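Local coordinates for peptidoglycan-recognition protein SD (Drosophila melanogaster, PDB 2RKQ) that recognises bacterial peptidoglycan as a secreted innate immune receptor and activates the Toll pathway in response to Gram-positive bacteria, at residues K59-I71 and Y78-A90. Residues are numbered along the deposited sequence; the frame is centred on the assembly and turned at random. Where two conformers were deposited one is given.
Sequences KQKFSDIGYHYLI and YEGRSPSQRGAFA
H68 O is gripped twice: G80 N donates to it at 2.8 Å from above the carbonyl plane, and a water that also donates to R81 O gives it a second bond. The guanidinium group of R81 is held at three of its N-H groups by backbone carbonyls, all close to its plane. NE gives the shortest bond across the segments that a side chain makes, 2.8 Å to I65 O, nearly straight at 165°. NH2 reaches D64 O at 3.1 Å, coming from above that carbonyl's plane, while NH1 turns back to R86 O of its own segment. Arginine suits this buried place because its fan of donors can satisfy several carbonyls at once; the chain, extended from CG to NE, carries the group there. D64 runs past it in the opposite direction, its OD1 lying well out of the guanidinium plane; its OD2 makes the salt bridge, with R7.

Next to R81, G66 O accepts A88 N at 2.9 Å on a lone pair, and G66, with no side chain, lets the A88 carbonyl come close; its CA lies 3.6 Å from A88 O in a CA-H...O contact. A88 CB sits over the centre of the F62 ring, a CH-pi contact at 3.9 Å; Q60 CB covers the opposite face. F89 lies near parallel to Y67, planes 13° apart, but the rings barely overlap, and F89 CB packs on Y67 CE2.

Toward the sheet, H68 CG stands anti to its carbonyl carbon (chi1 -55°), which brings the imidazole edge to the 82-85 turn, where ND1 makes weak bonds to S82 O and R81 O. Beyond G80, L70 and Y78 exchange two backbone bonds, Y78 N to L70 O being 2.7 Å. The strand pairs make the antiparallel hairpin 69-71/77-79; the loops entering its first strand and leaving its second stay joined through R81, H68 and the G66-A88 bond, within the mixed sheet of the amidase-type PGRP fold.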
loop_
_atom_site.group_PDB
_atom_site.type_symbol
_atom_site.label_atom_id
_atom_site.label_comp_id
_atom_site.label_asym_id
_atom_site.label_seq_id
_atom_site.Cartn_x
_atom_site.Cartn_y
_atom_site.Cartn_z
ATOM N N LYS A 59 14.953 -0.022 -11.259
ATOM C CA LYS A 59 14.391 -0.287 -12.585
ATOM C C LYS A 59 13.320 0.723 -12.983
ATOM O O LYS A 59 13.330 1.224 -14.114
ATOM C CB LYS A 59 13.816 -1.706 -12.671
ATOM C CG LYS A 59 14.753 -2.808 -12.180
ATOM C CD LYS A 59 15.949 -2.945 -13.071
ATOM C CE LYS A 59 16.744 -4.196 -12.750
ATOM N NZ LYS A 59 18.032 -4.133 -13.512
ATOM N N GLN A 60 12.388 1.007 -12.072
ATOM C CA GLN A 60 11.311 1.958 -12.361
ATOM C C GLN A 60 11.779 3.399 -12.134
ATOM O O GLN A 60 11.119 4.347 -12.592
ATOM C CB GLN A 60 10.036 1.646 -11.557
ATOM C CG GLN A 60 9.315 0.332 -11.952
ATOM C CD GLN A 60 8.050 0.083 -11.150
ATOM O OE1 GLN A 60 6.938 0.424 -11.584
ATOM N NE2 GLN A 60 8.201 -0.522 -9.980
ATOM N N LYS A 61 12.914 3.560 -11.449
ATOM C CA LYS A 61 13.548 4.858 -11.204
ATOM C C LYS A 61 12.688 5.774 -10.301
ATOM O O LYS A 61 12.796 7.004 -10.339
ATOM C CB LYS A 61 13.929 5.544 -12.541
ATOM C CG LYS A 61 14.494 4.613 -13.630
ATOM C CD LYS A 61 15.893 4.121 -13.295
ATOM C CE LYS A 61 16.518 3.403 -14.500
ATOM N NZ LYS A 61 17.372 4.327 -15.326
ATOM N N PHE A 62 11.861 5.155 -9.461
ATOM C CA PHE A 62 11.147 5.888 -8.401
ATOM C C PHE A 62 12.148 6.385 -7.369
ATOM O O PHE A 62 13.231 5.798 -7.218
ATOM C CB PHE A 62 10.131 4.991 -7.677
ATOM C CG PHE A 62 8.973 4.541 -8.513
ATOM C CD1 PHE A 62 8.114 3.570 -8.007
ATOM C CD2 PHE A 62 8.703 5.093 -9.773
ATOM C CE1 PHE A 62 7.014 3.147 -8.746
ATOM C CE2 PHE A 62 7.593 4.663 -10.531
ATOM C CZ PHE A 62 6.763 3.675 -10.005
ATOM N N SER A 63 11.787 7.459 -6.663
ATOM C CA SER A 63 12.600 7.957 -5.571
ATOM C C SER A 63 12.658 7.031 -4.365
ATOM O O SER A 63 13.559 7.162 -3.543
ATOM C CB SER A 63 12.098 9.317 -5.116
ATOM O OG SER A 63 12.146 10.228 -6.206
ATOM N N ASP A 64 11.674 6.135 -4.247
ATOM C CA ASP A 64 11.549 5.264 -3.074
ATOM C C ASP A 64 10.566 4.200 -3.459
ATOM O O ASP A 64 9.941 4.286 -4.519
ATOM C CB ASP A 64 11.021 6.097 -1.896
ATOM C CG ASP A 64 11.081 5.383 -0.551
ATOM O OD1 ASP A 64 10.427 5.909 0.364
ATOM O OD2 ASP A 64 11.770 4.350 -0.410
ATOM N N ILE A 65 10.427 3.186 -2.609
ATOM C CA ILE A 65 9.302 2.266 -2.741
ATOM C C ILE A 65 8.023 3.099 -2.897
ATOM O O ILE A 65 7.893 4.150 -2.289
ATOM C CB ILE A 65 9.248 1.312 -1.529
ATOM C CG1 ILE A 65 8.391 0.087 -1.835
ATOM C CG2 ILE A 65 8.926 2.073 -0.205
ATOM C CD1 ILE A 65 8.644 -1.026 -0.825
ATOM N N GLY A 66 7.101 2.647 -3.741
ATOM C CA GLY A 66 6.031 3.524 -4.216
ATOM C C GLY A 66 4.852 3.723 -3.296
ATOM O O GLY A 66 4.020 4.598 -3.522
ATOM N N TYR A 67 4.768 2.883 -2.272
ATOM C CA TYR A 67 3.603 2.828 -1.386
ATOM C C TYR A 67 3.915 3.356 -0.003
ATOM O O TYR A 67 5.085 3.428 0.410
ATOM C CB TYR A 67 3.113 1.372 -1.288
ATOM C CG TYR A 67 2.659 0.860 -2.624
ATOM C CD1 TYR A 67 3.445 0.005 -3.367
ATOM C CD2 TYR A 67 1.445 1.268 -3.156
ATOM C CE1 TYR A 67 3.027 -0.423 -4.606
ATOM C CE2 TYR A 67 1.031 0.857 -4.395
ATOM C CZ TYR A 67 1.811 0.004 -5.107
ATOM O OH TYR A 67 1.353 -0.395 -6.345
ATOM N N HIS A 68 2.853 3.732 0.716
ATOM C CA HIS A 68 2.976 4.167 2.101
ATOM C C HIS A 68 3.059 3.018 3.075
ATOM O O HIS A 68 3.740 3.124 4.109
ATOM C CB HIS A 68 1.823 5.092 2.463
ATOM C CG HIS A 68 1.722 6.245 1.529
ATOM N ND1 HIS A 68 2.527 7.359 1.618
ATOM C CD2 HIS A 68 0.985 6.402 0.407
ATOM C CE1 HIS A 68 2.259 8.168 0.607
ATOM N NE2 HIS A 68 1.322 7.612 -0.136
ATOM N N TYR A 69 2.341 1.933 2.767
ATOM C CA TYR A 69 2.373 0.740 3.601
ATOM C C TYR A 69 2.268 -0.469 2.709
ATOM O O TYR A 69 1.604 -0.418 1.665
ATOM C CB TYR A 69 1.177 0.716 4.536
ATOM C CG TYR A 69 1.176 1.789 5.588
ATOM C CD1 TYR A 69 0.322 2.898 5.479
ATOM C CD2 TYR A 69 2.001 1.693 6.704
ATOM C CE1 TYR A 69 0.312 3.900 6.456
ATOM C CE2 TYR A 69 1.986 2.676 7.694
ATOM C CZ TYR A 69 1.124 3.768 7.565
ATOM O OH TYR A 69 1.097 4.753 8.533
ATOM N N LEU A 70 2.907 -1.557 3.128
ATOM C CA LEU A 70 2.783 -2.844 2.436
ATOM C C LEU A 70 2.453 -3.900 3.455
ATOM O O LEU A 70 2.854 -3.801 4.608
ATOM C CB LEU A 70 4.078 -3.203 1.702
ATOM C CG LEU A 70 4.322 -2.248 0.526
ATOM C CD1 LEU A 70 5.269 -1.112 0.950
ATOM C CD2 LEU A 70 4.836 -2.994 -0.683
ATOM N N ILE A 71 1.723 -4.913 3.022
ATOM C CA ILE A 71 1.228 -5.923 3.948
ATOM C C ILE A 71 1.670 -7.307 3.500
ATOM O O ILE A 71 1.343 -7.754 2.404
ATOM C CB ILE A 71 -0.301 -5.873 4.073
ATOM C CG1 ILE A 71 -0.759 -4.437 4.417
ATOM C CG2 ILE A 71 -0.757 -6.850 5.157
ATOM C CD1 ILE A 71 -2.243 -4.282 4.496
ATOM N N TYR A 78 4.341 -3.148 6.782
ATOM C CA TYR A 78 5.657 -2.530 6.605
ATOM C C TYR A 78 5.503 -1.088 6.166
ATOM O O TYR A 78 4.716 -0.763 5.272
ATOM C CB TYR A 78 6.479 -3.308 5.576
ATOM C CG TYR A 78 6.748 -4.717 6.002
ATOM C CD1 TYR A 78 5.780 -5.703 5.834
ATOM C CD2 TYR A 78 7.956 -5.061 6.593
ATOM C CE1 TYR A 78 5.993 -7.005 6.261
ATOM C CE2 TYR A 78 8.196 -6.366 7.037
ATOM C CZ TYR A 78 7.203 -7.336 6.866
ATOM O OH TYR A 78 7.414 -8.627 7.305
ATOM N N GLU A 79 6.278 -0.225 6.791
ATOM C CA GLU A 79 6.273 1.191 6.468
ATOM C C GLU A 79 7.020 1.494 5.169
ATOM O O GLU A 79 8.149 1.037 4.978
ATOM C CB GLU A 79 6.966 1.950 7.587
ATOM C CG GLU A 79 7.008 3.438 7.352
ATOM C CD GLU A 79 7.749 4.171 8.451
ATOM O OE1 GLU A 79 8.658 3.580 9.088
ATOM O OE2 GLU A 79 7.409 5.353 8.651
ATOM N N GLY A 80 6.363 2.260 4.303
ATOM C CA GLY A 80 6.967 2.761 3.064
ATOM C C GLY A 80 7.193 4.257 3.166
ATOM O O GLY A 80 7.779 4.747 4.145
ATOM N N ARG A 81 6.736 4.999 2.156
ATOM C CA ARG A 81 6.798 6.468 2.229
ATOM C C ARG A 81 5.964 7.019 3.364
ATOM O O ARG A 81 4.980 6.406 3.773
ATOM C CB ARG A 81 6.279 7.103 0.941
ATOM C CG ARG A 81 7.077 6.737 -0.265
ATOM C CD ARG A 81 6.483 7.344 -1.539
ATOM N NE ARG A 81 7.256 6.814 -2.657
ATOM C CZ ARG A 81 7.497 7.450 -3.807
ATOM N NH1 ARG A 81 6.994 8.660 -4.059
ATOM N NH2 ARG A 81 8.260 6.849 -4.721
ATOM N N SER A 82 6.335 8.203 3.860
ATOM C CA SER A 82 5.514 8.912 4.816
ATOM C C SER A 82 4.185 9.306 4.182
ATOM O O SER A 82 4.158 9.646 3.001
ATOM C CB SER A 82 6.216 10.195 5.245
ATOM O OG SER A 82 5.367 10.939 6.092
ATOM N N PRO A 83 3.082 9.285 4.953
ATOM C CA PRO A 83 1.832 9.775 4.395
ATOM C C PRO A 83 1.874 11.210 3.879
ATOM O O PRO A 83 1.016 11.573 3.070
ATOM C CB PRO A 83 0.857 9.655 5.574
ATOM C CG PRO A 83 1.427 8.556 6.395
ATOM C CD PRO A 83 2.892 8.764 6.325
ATOM N N SER A 84 2.834 12.022 4.336
ATOM C CA SER A 84 2.962 13.383 3.797
ATOM C C SER A 84 3.876 13.458 2.583
ATOM O O SER A 84 4.260 14.549 2.149
ATOM C CB SER A 84 3.451 14.404 4.844
ATOM O OG SER A 84 3.073 14.084 6.161
ATOM N N GLN A 85 4.258 12.297 2.057
ATOM C CA GLN A 85 5.018 12.235 0.810
ATOM C C GLN A 85 4.132 11.584 -0.235
ATOM O O GLN A 85 3.605 10.499 -0.008
ATOM C CB GLN A 85 6.305 11.402 0.977
ATOM C CG GLN A 85 7.353 12.077 1.843
ATOM C CD GLN A 85 8.555 11.189 2.127
ATOM O OE1 GLN A 85 9.709 11.656 2.106
ATOM N NE2 GLN A 85 8.308 9.933 2.457
ATOM N N ARG A 86 3.998 12.224 -1.390
ATOM C CA ARG A 86 3.222 11.649 -2.483
ATOM C C ARG A 86 3.736 10.255 -2.812
ATOM O O ARG A 86 4.948 10.003 -2.775
ATOM C CB ARG A 86 3.319 12.559 -3.710
ATOM C CG ARG A 86 2.368 12.155 -4.816
ATOM C CD ARG A 86 2.611 12.999 -6.057
ATOM N NE ARG A 86 2.148 14.367 -5.861
ATOM C CZ ARG A 86 2.597 15.436 -6.510
ATOM N NH1 ARG A 86 3.580 15.336 -7.400
ATOM N NH2 ARG A 86 2.068 16.620 -6.237
ATOM N N GLY A 87 2.818 9.334 -3.081
ATOM C CA GLY A 87 3.201 8.001 -3.518
ATOM C C GLY A 87 3.543 7.969 -4.991
ATOM O O GLY A 87 3.482 8.990 -5.682
ATOM N N ALA A 88 3.947 6.791 -5.454
ATOM C CA ALA A 88 4.247 6.569 -6.865
ATOM C C ALA A 88 3.595 5.256 -7.243
ATOM O O ALA A 88 4.236 4.196 -7.254
ATOM C CB ALA A 88 5.755 6.523 -7.108
ATOM N N PHE A 89 2.302 5.329 -7.519
ATOM C CA PHE A 89 1.536 4.155 -7.934
ATOM C C PHE A 89 0.427 4.497 -8.926
ATOM O O PHE A 89 -0.142 3.590 -9.514
ATOM C CB PHE A 89 0.976 3.381 -6.719
ATOM C CG PHE A 89 0.182 4.232 -5.777
ATOM C CD1 PHE A 89 -1.162 4.497 -6.018
ATOM C CD2 PHE A 89 0.783 4.775 -4.648
ATOM C CE1 PHE A 89 -1.889 5.310 -5.134
ATOM C CE2 PHE A 89 0.067 5.590 -3.770
ATOM C CZ PHE A 89 -1.271 5.851 -4.007
ATOM N N ALA A 90 0.144 5.785 -9.150
ATOM C CA ALA A 90 -1.018 6.146 -9.959
ATOM C C ALA A 90 -0.845 7.381 -10.834
ATOM O O ALA A 90 -1.838 7.967 -11.280
ATOM C CB ALA A 90 -2.240 6.327 -9.047
HETATM O O HOH W 1 3.798 5.305 5.916
#